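Tapirin (Caldicellulosiruptor hydrothermalis, PDB 6N2C) probably attaches the bacterium to cellulose through its C-terminal domain, a parallel beta-helix that carries a bound zinc ion. Local coordinates at residues Tyr172-Asp177 with Asn271-Ser276; Ile280-Lys285 with Ser304-Thr309; Asn320-Lys325 with Asp338-Asn343; Cys378-Ile383 with Ser397-Ile402. One frame throughout, in Å; residues are numbered along the deposited sequence.

Contact 1 (Tyr172-Asp177 with Asn271-Ser276)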
loop_
_atom_site.group_PDB
_atom_site.type_symbol
_atom_site.label_atom_id
_atom_site.label_comp_id
_atom_site.label_asym_id
_atom_site.label_seq_id
_atom_site.Cartn_x
_atom_site.Cartn_y
_atom_site.Cartn_z
ATOM N N TYR A 172 -2.472 14.103 -12.420
ATOM C CA TYR A 172 -1.629 14.778 -11.451
ATOM C C TYR A 172 -2.374 14.807 -10.134
ATOM O O TYR A 172 -1.742 14.702 -9.040
ATOM C CB TYR A 172 -1.299 16.192 -11.911
ATOM C CG TYR A 172 -0.105 16.796 -11.235
ATOM C CD1 TYR A 172 1.040 16.014 -10.863
ATOM C CD2 TYR A 172 -0.110 18.164 -10.945
ATOM C CE1 TYR A 172 2.113 16.577 -10.228
ATOM C CE2 TYR A 172 0.944 18.747 -10.288
ATOM C CZ TYR A 172 2.069 17.997 -9.946
ATOM O OH TYR A 172 3.108 18.594 -9.300
ATOM N N LEU A 173 -3.700 14.944 -10.192
ATOM C CA LEU A 173 -4.517 15.062 -8.968
ATOM C C LEU A 173 -5.074 13.761 -8.339
ATOM O O LEU A 173 -5.950 13.762 -7.456
ATOM C CB LEU A 173 -5.651 16.061 -9.180
ATOM C CG LEU A 173 -5.143 17.453 -9.596
ATOM C CD1 LEU A 173 -6.410 18.305 -9.738
ATOM C CD2 LEU A 173 -4.218 18.051 -8.576
ATOM N N LEU A 174 -4.585 12.633 -8.832
ATOM C CA LEU A 174 -5.036 11.350 -8.328
ATOM C C LEU A 174 -4.780 11.325 -6.831
ATOM O O LEU A 174 -3.652 11.612 -6.409
ATOM C CB LEU A 174 -4.188 10.252 -8.980
ATOM C CG LEU A 174 -4.534 8.798 -8.488
ATOM C CD1 LEU A 174 -5.999 8.452 -8.669
ATOM C CD2 LEU A 174 -3.643 7.897 -9.274
ATOM N N ALA A 175 -5.835 11.034 -6.096
ATOM C CA ALA A 175 -5.768 10.858 -4.623
ATOM C C ALA A 175 -5.372 12.116 -3.891
ATOM O O ALA A 175 -4.966 12.078 -2.760
ATOM C CB ALA A 175 -4.903 9.669 -4.185
ATOM N N TRP A 176 -5.517 13.285 -4.524
ATOM C CA TRP A 176 -5.250 14.511 -3.787
ATOM C C TRP A 176 -6.220 14.674 -2.650
ATOM O O TRP A 176 -7.397 14.543 -2.846
ATOM C CB TRP A 176 -5.355 15.722 -4.720
ATOM C CG TRP A 176 -5.019 16.977 -3.879
ATOM C CD1 TRP A 176 -5.884 17.737 -3.120
ATOM C CD2 TRP A 176 -3.738 17.464 -3.649
ATOM N NE1 TRP A 176 -5.164 18.695 -2.451
ATOM C CE2 TRP A 176 -3.843 18.549 -2.761
ATOM C CE3 TRP A 176 -2.455 17.099 -4.119
ATOM C CZ2 TRP A 176 -2.733 19.229 -2.304
ATOM C CZ3 TRP A 176 -1.358 17.787 -3.694
ATOM C CH2 TRP A 176 -1.512 18.883 -2.782
ATOM N N ASP A 177 -5.746 14.913 -1.427
ATOM C CA ASP A 177 -6.677 15.026 -0.285
ATOM C C ASP A 177 -6.063 16.122 0.620
ATOM O O ASP A 177 -5.069 15.888 1.297
ATOM C CB ASP A 177 -6.798 13.692 0.497
ATOM C CG ASP A 177 -7.754 13.771 1.647
ATOM O OD1 ASP A 177 -8.228 14.890 2.006
ATOM O OD2 ASP A 177 -8.038 12.701 2.264
ATOM N N ASN A 271 -8.611 1.914 -2.523
ATOM C CA ASN A 271 -9.657 2.411 -3.462
ATOM C C ASN A 271 -9.242 3.619 -4.273
ATOM O O ASN A 271 -9.994 4.090 -5.067
ATOM C CB ASN A 271 -10.941 2.643 -2.717
ATOM C CG ASN A 271 -11.453 1.379 -2.162
ATOM O OD1 ASN A 271 -11.418 0.384 -2.873
ATOM N ND2 ASN A 271 -11.879 1.367 -0.952
ATOM N N SER A 272 -8.056 4.117 -4.138
ATOM C CA SER A 272 -7.568 5.100 -5.149
ATOM C C SER A 272 -6.126 4.938 -5.461
ATOM O O SER A 272 -5.801 4.712 -6.600
ATOM C CB SER A 272 -7.890 6.516 -4.627
ATOM O OG SER A 272 -7.300 7.521 -5.421
ATOM N N LEU A 273 -5.241 5.027 -4.487
ATOM C CA LEU A 273 -3.792 5.016 -4.785
ATOM C C LEU A 273 -3.045 4.201 -3.739
ATOM O O LEU A 273 -3.191 4.486 -2.537
ATOM C CB LEU A 273 -3.260 6.463 -4.768
ATOM C CG LEU A 273 -1.769 6.703 -5.029
ATOM C CD1 LEU A 273 -1.247 6.005 -6.294
ATOM C CD2 LEU A 273 -1.364 8.184 -5.046
ATOM N N LEU A 274 -2.165 3.283 -4.208
ATOM C CA LEU A 274 -1.243 2.524 -3.323
ATOM C C LEU A 274 0.088 2.788 -3.879
ATOM O O LEU A 274 0.334 2.495 -5.082
ATOM C CB LEU A 274 -1.597 1.005 -3.427
ATOM C CG LEU A 274 -0.738 0.061 -2.643
ATOM C CD1 LEU A 274 -0.889 0.418 -1.183
ATOM C CD2 LEU A 274 -1.214 -1.340 -2.845
ATOM N N PHE A 275 0.996 3.368 -3.081
ATOM C CA PHE A 275 2.283 3.810 -3.584
ATOM C C PHE A 275 3.346 3.406 -2.609
ATOM O O PHE A 275 3.274 3.802 -1.445
ATOM C CB PHE A 275 2.272 5.366 -3.738
ATOM C CG PHE A 275 3.352 5.914 -4.563
ATOM C CD1 PHE A 275 4.693 5.865 -4.129
ATOM C CD2 PHE A 275 3.082 6.475 -5.821
ATOM C CE1 PHE A 275 5.720 6.372 -4.925
ATOM C CE2 PHE A 275 4.110 6.975 -6.568
ATOM C CZ PHE A 275 5.414 6.912 -6.155
ATOM N N SER A 276 4.389 2.717 -3.085
ATOM C CA SER A 276 5.541 2.455 -2.249
ATOM C C SER A 276 6.804 2.714 -3.043
ATOM O O SER A 276 6.868 2.436 -4.220
ATOM C CB SER A 276 5.582 1.028 -1.706
ATOM O OG SER A 276 6.620 0.855 -0.761
#
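The hydroxyl of Ser272 is met by two methyl groups: Ala175 CB stands 3.4 Å from Ser272 OG, and Leu174 CD1 lies 3.6 Å from the same oxygen. Both are carbon-to-oxygen van der Waals approaches. A chi1 of 172° turns the hydroxyl away from the nitrogen of Ser272 and out to these partners. The remainder of the contact is hydrocarbon against hydrocarbon. Ala175 CB rests 3.6 Å from Leu273 CB and 3.9 Å from Leu273 CD2, whereas Leu174 CD2 approaches Leu273 CD1 more loosely, at 4.3 Å. One alanine methyl thus touches two successive residues.

Leu174 and Ala175 are the central residues of a type II beta turn, closed by the backbone hydrogen bond of 3.0 Å from Trp176 N to Leu173 O, and the turn aims both CB atoms at the other segment. Ser272 lies at a corner of the parallel beta-helix, just before strand 273-276, so the loop before strand 186-190 is laid against the outside of a coil. Helix 451-457 shares the site, with Ile453 packed on Leu273, and Asn251 ND2 bonds to Ala175 O from the neighbouring coil. The chemistry across the pair is therefore dispersion over a small interface of 179 Å², and directional hold on the turn comes from polar partners such as Asn251.

Contact 2 (Ile280-Lys285 with Ser304-Thr309)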
loop_
_atom_site.group_PDB
_atom_site.type_symbol
_atom_site.label_atom_id
_atom_site.label_comp_id
_atom_site.label_asym_id
_atom_site.label_seq_id
_atom_site.Cartn_x
_atom_site.Cartn_y
_atom_site.Cartn_z
ATOM N N ILE A 280 6.606 -4.588 -2.394
ATOM C CA ILE A 280 5.371 -5.102 -1.924
ATOM C C ILE A 280 5.447 -6.582 -2.076
ATOM O O ILE A 280 5.605 -7.057 -3.209
ATOM C CB ILE A 280 4.134 -4.536 -2.702
ATOM C CG1 ILE A 280 4.090 -2.998 -2.527
ATOM C CG2 ILE A 280 2.849 -5.232 -2.200
ATOM C CD1 ILE A 280 2.912 -2.394 -3.319
ATOM N N SER A 281 5.453 -7.293 -0.976
ATOM C CA SER A 281 5.733 -8.751 -0.988
ATOM C C SER A 281 4.666 -9.590 -0.340
ATOM O O SER A 281 4.435 -9.423 0.882
ATOM C CB SER A 281 7.113 -8.977 -0.337
ATOM O OG SER A 281 7.345 -10.404 -0.212
ATOM N N LEU A 282 4.023 -10.509 -1.124
ATOM C CA LEU A 282 2.949 -11.339 -0.607
ATOM C C LEU A 282 3.503 -12.642 0.073
ATOM O O LEU A 282 4.658 -13.041 -0.215
ATOM C CB LEU A 282 1.859 -11.667 -1.639
ATOM C CG LEU A 282 0.924 -10.454 -1.886
ATOM C CD1 LEU A 282 1.627 -9.297 -2.626
ATOM C CD2 LEU A 282 -0.198 -10.966 -2.728
ATOM N N SER A 283 2.765 -13.179 0.999
ATOM C CA SER A 283 3.158 -14.358 1.803
ATOM C C SER A 283 2.483 -15.669 1.445
ATOM O O SER A 283 3.006 -16.741 1.803
ATOM C CB SER A 283 3.034 -14.131 3.335
ATOM O OG SER A 283 1.694 -14.035 3.783
ATOM N N GLY A 284 1.315 -15.602 0.822
ATOM C CA GLY A 284 0.402 -16.699 0.576
ATOM C C GLY A 284 -0.988 -16.480 1.126
ATOM O O GLY A 284 -1.136 -15.862 2.206
ATOM N N LYS A 285 -2.010 -16.820 0.347
ATOM C CA LYS A 285 -3.388 -16.583 0.712
ATOM C C LYS A 285 -3.578 -15.055 1.081
ATOM O O LYS A 285 -4.410 -14.714 1.889
ATOM C CB LYS A 285 -3.848 -17.433 1.876
ATOM C CG LYS A 285 -3.877 -18.913 1.535
ATOM C CD LYS A 285 -5.275 -19.220 1.066
ATOM C CE LYS A 285 -5.955 -19.992 2.156
ATOM N NZ LYS A 285 -5.784 -21.451 1.939
ATOM N N SER A 304 0.739 -19.755 -2.057
ATOM C CA SER A 304 -0.154 -19.978 -3.129
ATOM C C SER A 304 -1.445 -19.306 -2.769
ATOM O O SER A 304 -1.662 -18.863 -1.646
ATOM C CB SER A 304 -0.351 -21.513 -3.407
ATOM O OG SER A 304 -1.079 -22.104 -2.302
ATOM N N SER A 305 -2.334 -19.222 -3.752
ATOM C CA SER A 305 -3.657 -18.696 -3.579
ATOM C C SER A 305 -3.653 -17.211 -3.179
ATOM O O SER A 305 -4.554 -16.780 -2.469
ATOM C CB SER A 305 -4.453 -19.495 -2.575
ATOM O OG SER A 305 -5.819 -19.207 -2.763
ATOM N N ASN A 306 -2.650 -16.495 -3.665
ATOM C CA ASN A 306 -2.630 -15.001 -3.557
ATOM C C ASN A 306 -3.506 -14.455 -4.629
ATOM O O ASN A 306 -3.824 -15.095 -5.685
ATOM C CB ASN A 306 -1.232 -14.495 -3.730
ATOM C CG ASN A 306 -0.310 -14.950 -2.667
ATOM O OD1 ASN A 306 -0.506 -14.637 -1.446
ATOM N ND2 ASN A 306 0.826 -15.550 -3.088
ATOM N N LEU A 307 -3.881 -13.177 -4.495
ATOM C CA LEU A 307 -4.639 -12.553 -5.582
ATOM C C LEU A 307 -4.325 -11.049 -5.543
ATOM O O LEU A 307 -4.543 -10.425 -4.516
ATOM C CB LEU A 307 -6.120 -12.729 -5.402
ATOM C CG LEU A 307 -7.043 -12.067 -6.453
ATOM C CD1 LEU A 307 -6.655 -12.477 -7.821
ATOM C CD2 LEU A 307 -8.503 -12.255 -6.175
ATOM N N VAL A 308 -3.718 -10.546 -6.583
ATOM C CA VAL A 308 -3.510 -9.105 -6.752
ATOM C C VAL A 308 -4.417 -8.673 -7.952
ATOM O O VAL A 308 -4.200 -9.092 -9.080
ATOM C CB VAL A 308 -2.074 -8.714 -7.036
ATOM C CG1 VAL A 308 -2.027 -7.202 -7.275
ATOM C CG2 VAL A 308 -1.183 -9.094 -5.847
ATOM N N THR A 309 -5.491 -7.903 -7.656
ATOM C CA THR A 309 -6.414 -7.443 -8.635
ATOM C C THR A 309 -6.153 -5.951 -8.944
ATOM O O THR A 309 -6.104 -5.139 -7.975
ATOM C CB THR A 309 -7.844 -7.622 -8.110
ATOM O OG1 THR A 309 -8.104 -9.028 -7.901
ATOM C CG2 THR A 309 -8.807 -7.130 -9.098
#
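Two successive corners of the parallel beta-helix are stacked here: residues 282-285 link strands 279-281 and 287-290 of one coil, and residues 304-306 lead into strand 307-310 of the next. The corners are joined by a backbone bond, Lys285 N to Ser304 O at 2.9 Å, with an N-H...O angle of 151° and the donor tilted from the carbonyl plane. Beside it Lys285 CA makes a CA-H...O contact of 3.4 Å with Ser305 O. Lys285 and Ser305 both adopt left-handed helical backbone angles, evidence that the chain turns in a similar way at both levels.

Asn306 turns its amide toward Gly284 in the upstream corner. Its chi1 of -64° sets CG opposite the carbonyl carbon, and OD1 then comes within 3.0 Å of Gly284 CA. The amide is fixed by neighbours just beyond the segments: OD1 accepts a hydrogen bond from Asp286 N, and ND2 donates one to Asn302 O. The buried side chain thus has a partner at both polar atoms, which should fix which way round its oxygen and nitrogen lie. The backbone angles of Gly284, phi 123°, call for glycine, since a CB would be jammed against the preceding carbonyl oxygen. Next to the polar corner, toward strand 307-310, the contact becomes apolar. Leu282 and Asn306 run past one another in opposite senses, leaving Leu282 CD2 3.8 Å from Asn306 CB and 3.8 Å from Val308 CG2.

Contact 3 (Asn320-Lys325 with Asp338-Asn343)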
loop_
_atom_site.group_PDB
_atom_site.type_symbol
_atom_site.label_atom_id
_atom_site.label_comp_id
_atom_site.label_asym_id
_atom_site.label_seq_id
_atom_site.Cartn_x
_atom_site.Cartn_y
_atom_site.Cartn_z
ATOM N N ASN A 320 7.419 -9.856 -10.196
ATOM C CA ASN A 320 7.695 -11.313 -10.134
ATOM C C ASN A 320 6.415 -12.009 -9.838
ATOM O O ASN A 320 5.816 -11.800 -8.767
ATOM C CB ASN A 320 8.715 -11.599 -9.024
ATOM C CG ASN A 320 10.051 -11.093 -9.350
ATOM O OD1 ASN A 320 10.537 -11.370 -10.462
ATOM N ND2 ASN A 320 10.676 -10.290 -8.446
ATOM N N ILE A 321 5.909 -12.790 -10.768
ATOM C CA ILE A 321 4.737 -13.639 -10.521
ATOM C C ILE A 321 5.212 -15.136 -10.599
ATOM O O ILE A 321 5.444 -15.629 -11.698
ATOM C CB ILE A 321 3.596 -13.400 -11.492
ATOM C CG1 ILE A 321 3.287 -11.904 -11.651
ATOM C CG2 ILE A 321 2.375 -14.193 -11.054
ATOM C CD1 ILE A 321 2.316 -11.600 -12.768
ATOM N N TRP A 322 5.399 -15.772 -9.442
ATOM C CA TRP A 322 5.907 -17.158 -9.362
ATOM C C TRP A 322 4.888 -18.111 -8.737
ATOM O O TRP A 322 5.157 -19.299 -8.579
ATOM C CB TRP A 322 7.262 -17.210 -8.628
ATOM C CG TRP A 322 8.369 -16.364 -9.166
ATOM C CD1 TRP A 322 8.314 -15.357 -10.083
ATOM C CD2 TRP A 322 9.705 -16.409 -8.728
ATOM N NE1 TRP A 322 9.543 -14.823 -10.271
ATOM C CE2 TRP A 322 10.408 -15.474 -9.435
ATOM C CE3 TRP A 322 10.382 -17.216 -7.821
ATOM C CZ2 TRP A 322 11.775 -15.252 -9.223
ATOM C CZ3 TRP A 322 11.700 -17.003 -7.609
ATOM C CH2 TRP A 322 12.397 -16.039 -8.310
ATOM N N THR A 323 3.665 -17.610 -8.476
ATOM C CA THR A 323 2.572 -18.356 -7.986
ATOM C C THR A 323 1.265 -17.702 -8.400
ATOM O O THR A 323 1.320 -16.659 -9.100
ATOM C CB THR A 323 2.726 -18.542 -6.455
ATOM O OG1 THR A 323 1.838 -19.599 -6.068
ATOM C CG2 THR A 323 2.389 -17.197 -5.692
ATOM N N ASP A 324 0.113 -18.251 -8.042
ATOM C CA ASP A 324 -1.173 -17.686 -8.406
ATOM C C ASP A 324 -1.458 -16.540 -7.451
ATOM O O ASP A 324 -1.221 -16.728 -6.262
ATOM C CB ASP A 324 -2.297 -18.719 -8.406
ATOM C CG ASP A 324 -2.441 -19.500 -7.082
ATOM O OD1 ASP A 324 -1.440 -19.983 -6.464
ATOM O OD2 ASP A 324 -3.572 -19.591 -6.636
ATOM N N LYS A 325 -1.959 -15.376 -7.889
ATOM C CA LYS A 325 -2.071 -14.886 -9.261
ATOM C C LYS A 325 -2.189 -13.334 -9.261
ATOM O O LYS A 325 -2.263 -12.687 -8.220
ATOM C CB LYS A 325 -3.277 -15.470 -9.996
ATOM C CG LYS A 325 -4.643 -15.205 -9.373
ATOM C CD LYS A 325 -5.716 -16.010 -10.121
ATOM C CE LYS A 325 -7.092 -16.029 -9.451
ATOM N NZ LYS A 325 -8.128 -16.647 -10.328
ATOM N N ASP A 338 10.548 -4.677 -15.582
ATOM C CA ASP A 338 10.663 -6.038 -16.055
ATOM C C ASP A 338 9.633 -6.898 -15.372
ATOM O O ASP A 338 9.273 -6.696 -14.184
ATOM C CB ASP A 338 12.099 -6.578 -15.734
ATOM C CG ASP A 338 13.200 -5.831 -16.447
ATOM O OD1 ASP A 338 12.993 -5.222 -17.522
ATOM O OD2 ASP A 338 14.323 -5.946 -15.951
ATOM N N ILE A 339 9.184 -7.908 -16.113
ATOM C CA ILE A 339 8.188 -8.810 -15.660
ATOM C C ILE A 339 8.767 -10.222 -15.786
ATOM O O ILE A 339 9.315 -10.559 -16.854
ATOM C CB ILE A 339 7.004 -8.735 -16.539
ATOM C CG1 ILE A 339 6.342 -7.351 -16.526
ATOM C CG2 ILE A 339 5.948 -9.720 -16.066
ATOM C CD1 ILE A 339 5.016 -7.250 -17.313
ATOM N N GLU A 340 8.674 -11.029 -14.710
ATOM C CA GLU A 340 9.220 -12.389 -14.775
ATOM C C GLU A 340 8.143 -13.318 -14.205
ATOM O O GLU A 340 7.691 -13.129 -13.053
ATOM C CB GLU A 340 10.551 -12.452 -14.033
ATOM C CG GLU A 340 11.116 -13.866 -13.957
ATOM C CD GLU A 340 12.417 -13.898 -13.153
ATOM O OE1 GLU A 340 12.982 -12.830 -12.787
ATOM O OE2 GLU A 340 12.916 -14.991 -12.952
ATOM N N ILE A 341 7.680 -14.295 -15.008
ATOM C CA ILE A 341 6.680 -15.232 -14.581
ATOM C C ILE A 341 7.369 -16.602 -14.628
ATOM O O ILE A 341 7.894 -16.973 -15.676
ATOM C CB ILE A 341 5.480 -15.210 -15.537
ATOM C CG1 ILE A 341 4.974 -13.749 -15.707
ATOM C CG2 ILE A 341 4.378 -16.131 -15.131
ATOM C CD1 ILE A 341 3.830 -13.591 -16.632
ATOM N N ARG A 342 7.433 -17.271 -13.480
ATOM C CA ARG A 342 8.041 -18.591 -13.444
ATOM C C ARG A 342 7.291 -19.465 -12.475
ATOM O O ARG A 342 6.235 -19.104 -11.945
ATOM C CB ARG A 342 9.501 -18.454 -13.107
ATOM C CG ARG A 342 9.828 -18.037 -11.733
ATOM C CD ARG A 342 11.321 -18.285 -11.441
ATOM N NE ARG A 342 12.205 -17.624 -12.382
ATOM C CZ ARG A 342 13.099 -18.212 -13.221
ATOM N NH1 ARG A 342 13.784 -17.428 -14.038
ATOM N NH2 ARG A 342 13.343 -19.540 -13.295
ATOM N N ASN A 343 7.733 -20.723 -12.370
ATOM C CA ASN A 343 6.989 -21.713 -11.522
ATOM C C ASN A 343 5.518 -21.694 -11.855
ATOM O O ASN A 343 5.143 -21.848 -12.985
ATOM C CB ASN A 343 7.330 -21.435 -10.043
ATOM C CG ASN A 343 8.826 -21.517 -9.776
ATOM O OD1 ASN A 343 9.534 -22.190 -10.511
ATOM N ND2 ASN A 343 9.314 -20.826 -8.766
#
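Arg342 lays its aliphatic chain along the Trp322 indole, both side chains pointing the same way. Arg342 CG is 3.3 Å from the centroid of the five-membered ring of Trp322 and 4° off its normal, a CH-pi contact over the face, and Arg342 CD lies 3.6 Å from Trp322 CE2. The guanidinium offers at most a weak cation-pi attraction to the six-membered ring; another cation-pi contact of the indole is made with Arg301. At the indole edge, in its plane, is Glu340 O, which takes the 2.9 Å bond from Ile321 N, and Arg342 N returns one of 3.1 Å to Ile321 O, the parallel ladder between adjacent coils of a beta-helix. With an alanine in place of Trp322, the methylenes of Arg342 would probably lose their flat support, leaving the chain held mainly by the grip of Glu340 on its head.

Glu340 positions Arg342: Arg342 NE and Arg342 NH1 each lie 2.8 Å from Glu340 OE2, a side-on salt bridge with the nitrogens on opposite faces of the carboxylate plane. Farther out, Lys318 NZ pairs with Glu340 OE1 and also bonds Asn320 OD1, while Asn320 ND2 reaches Asp299 OD1.

Contact 4 (Cys378-Ile383 with Ser397-Ile402)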
loop_
_atom_site.group_PDB
_atom_site.type_symbol
_atom_site.label_atom_id
_atom_site.label_comp_id
_atom_site.label_asym_id
_atom_site.label_seq_id
_atom_site.Cartn_x
_atom_site.Cartn_y
_atom_site.Cartn_z
ATOM N N CYS A 378 7.082 -5.334 -25.323
ATOM C CA CYS A 378 8.348 -5.491 -24.658
ATOM C C CYS A 378 9.556 -5.121 -25.509
ATOM O O CYS A 378 9.510 -5.151 -26.765
ATOM C CB CYS A 378 8.496 -6.896 -24.015
ATOM S SG CYS A 378 8.554 -8.192 -25.276
ATOM N N ASN A 379 10.668 -4.826 -24.824
ATOM C CA ASN A 379 11.938 -4.709 -25.501
ATOM C C ASN A 379 12.554 -6.094 -25.752
ATOM O O ASN A 379 12.820 -6.469 -26.903
ATOM C CB ASN A 379 12.885 -3.806 -24.733
ATOM C CG ASN A 379 14.326 -3.859 -25.330
ATOM O OD1 ASN A 379 14.497 -3.947 -26.553
ATOM N ND2 ASN A 379 15.332 -3.722 -24.479
ATOM N N ASN A 380 12.699 -6.912 -24.698
ATOM C CA ASN A 380 13.176 -8.250 -24.881
ATOM C C ASN A 380 12.146 -9.215 -24.354
ATOM O O ASN A 380 11.556 -8.981 -23.289
ATOM C CB ASN A 380 14.516 -8.455 -24.201
ATOM C CG ASN A 380 15.629 -7.648 -24.838
ATOM O OD1 ASN A 380 15.782 -7.581 -26.067
ATOM N ND2 ASN A 380 16.471 -7.052 -23.974
ATOM N N LEU A 381 11.956 -10.315 -25.090
ATOM C CA LEU A 381 11.059 -11.415 -24.724
ATOM C C LEU A 381 11.884 -12.670 -24.571
ATOM O O LEU A 381 12.588 -13.037 -25.519
ATOM C CB LEU A 381 10.071 -11.659 -25.793
ATOM C CG LEU A 381 9.056 -12.829 -25.614
ATOM C CD1 LEU A 381 8.251 -12.591 -24.378
ATOM C CD2 LEU A 381 8.121 -12.957 -26.764
ATOM N N LYS A 382 11.818 -13.326 -23.397
ATOM C CA LYS A 382 12.460 -14.631 -23.166
ATOM C C LYS A 382 11.403 -15.644 -22.826
ATOM O O LYS A 382 10.598 -15.411 -21.935
ATOM C CB LYS A 382 13.495 -14.591 -22.035
ATOM C CG LYS A 382 14.176 -15.923 -21.755
ATOM C CD LYS A 382 15.239 -15.732 -20.689
ATOM C CE LYS A 382 15.951 -17.005 -20.321
ATOM N NZ LYS A 382 16.751 -17.689 -21.429
ATOM N N ILE A 383 11.333 -16.733 -23.602
ATOM C CA ILE A 383 10.440 -17.863 -23.379
ATOM C C ILE A 383 11.375 -19.104 -23.231
ATOM O O ILE A 383 12.246 -19.337 -24.090
ATOM C CB ILE A 383 9.488 -18.037 -24.540
ATOM C CG1 ILE A 383 8.457 -16.906 -24.537
ATOM C CG2 ILE A 383 8.750 -19.363 -24.432
ATOM C CD1 ILE A 383 7.609 -16.892 -25.749
ATOM N N SER A 397 10.433 -5.057 -29.579
ATOM C CA SER A 397 11.357 -4.173 -30.324
ATOM C C SER A 397 12.780 -4.591 -30.251
ATOM O O SER A 397 13.610 -4.077 -31.023
ATOM C CB SER A 397 11.226 -2.778 -29.741
ATOM O OG SER A 397 11.558 -2.848 -28.338
ATOM N N GLY A 398 13.158 -5.524 -29.330
ATOM C CA GLY A 398 14.532 -5.904 -29.115
ATOM C C GLY A 398 14.778 -7.299 -29.638
ATOM O O GLY A 398 14.648 -7.528 -30.821
ATOM N N THR A 399 15.045 -8.259 -28.747
ATOM C CA THR A 399 15.373 -9.612 -29.174
ATOM C C THR A 399 14.404 -10.568 -28.471
ATOM O O THR A 399 14.075 -10.411 -27.261
ATOM C CB THR A 399 16.816 -9.864 -28.726
ATOM O OG1 THR A 399 17.680 -8.943 -29.441
ATOM C CG2 THR A 399 17.230 -11.273 -28.987
ATOM N N ILE A 400 13.998 -11.600 -29.198
ATOM C CA ILE A 400 13.233 -12.737 -28.647
ATOM C C ILE A 400 14.252 -13.866 -28.486
ATOM O O ILE A 400 14.913 -14.286 -29.491
ATOM C CB ILE A 400 12.143 -13.188 -29.596
ATOM C CG1 ILE A 400 11.141 -12.091 -29.794
ATOM C CG2 ILE A 400 11.399 -14.428 -29.096
ATOM C CD1 ILE A 400 9.965 -12.372 -30.674
ATOM N N THR A 401 14.374 -14.355 -27.237
ATOM C CA THR A 401 15.239 -15.457 -26.909
ATOM C C THR A 401 14.306 -16.650 -26.569
ATOM O O THR A 401 13.487 -16.581 -25.634
ATOM C CB THR A 401 16.148 -15.068 -25.763
ATOM O OG1 THR A 401 17.009 -14.005 -26.218
ATOM C CG2 THR A 401 17.032 -16.237 -25.379
ATOM N N ILE A 402 14.434 -17.732 -27.348
ATOM C CA ILE A 402 13.674 -18.944 -27.096
ATOM C C ILE A 402 14.616 -20.109 -26.747
ATOM O O ILE A 402 15.761 -20.183 -27.235
ATOM C CB ILE A 402 12.753 -19.302 -28.249
ATOM C CG1 ILE A 402 13.500 -19.301 -29.612
ATOM C CG2 ILE A 402 11.594 -18.320 -28.313
ATOM C CD1 ILE A 402 12.735 -20.042 -30.696
HETATM O O HOH W 1 17.800 -6.713 -27.537
#
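A chi1 of -67° at Asn380 places CG opposite the carbonyl carbon, and chi2 of -45° then turns OD1 across the gap to Thr399 N. The resulting hydrogen bond, 2.9 Å from Thr399 N to Asn380 OD1, lies in the amide carbonyl plane. The same oxygen accepts from a water at 2.6 Å, and this water is 2.9 Å from Thr399 OG1, so side chain, backbone and solvent form a closed link. Asn380 ND2 is used in the other direction, toward Asn359 OD1 of the previous coil, a side-chain amide bond between coils that resembles one step of the asparagine ladders of parallel beta-helices. A leucine in place of Asn380 would probably leave Thr399 N and Asn359 OD1 without their mates and break that link.

Beyond this amide pair the chains run as paired parallel strands, 380-383 and 400-402, whose axes are 10° apart. Leu381 N binds Thr399 O at 3.0 Å, Thr401 N binds Leu381 O at 2.8 Å, and Ile383 N binds Thr401 O at 3.0 Å. Ahead of the paired strands, Ser397 N bonds to Cys378 O, also at 3.0 Å. Leu381 and Ile400 share the face of Ile383 and Ile402, with Leu381 CB 4.2 Å from Ile400 CG1, while Lys382 and Thr401 occupy the reverse face.

Strand 400-403 ends its row of stacked parallel strands on one side. Strand 380-384 lies between it and strand 359-363, and Ile400 packs inward on Ile417 and Cys419 of strand 416-419.

In the fold
The four contacts follow in series along the chain. Contacts 2, 3 and 4 all reach the same row of stacked strands, through different members, whereas contact 1 joins the loop before strand 186-190 to the beta-helix flank. Contact 1 meets contact 2, centres 22 Å apart, where Leu274 CD2 is 4.3 Å from Ile280 CD1. Contacts 2 and 3 are the closest pair, with centres 11 Å apart and a probable hydrogen bond of 3.0 Å from Ser305 N to Asp324 OD1. Contact 4 lies about 17 Å from contact 3 between centres, without touching it. Zinc, held by His530, Asp532 and Glu551 on strands 530-532 and 548-552, lies at the end of the beta-helix remote from contact 4.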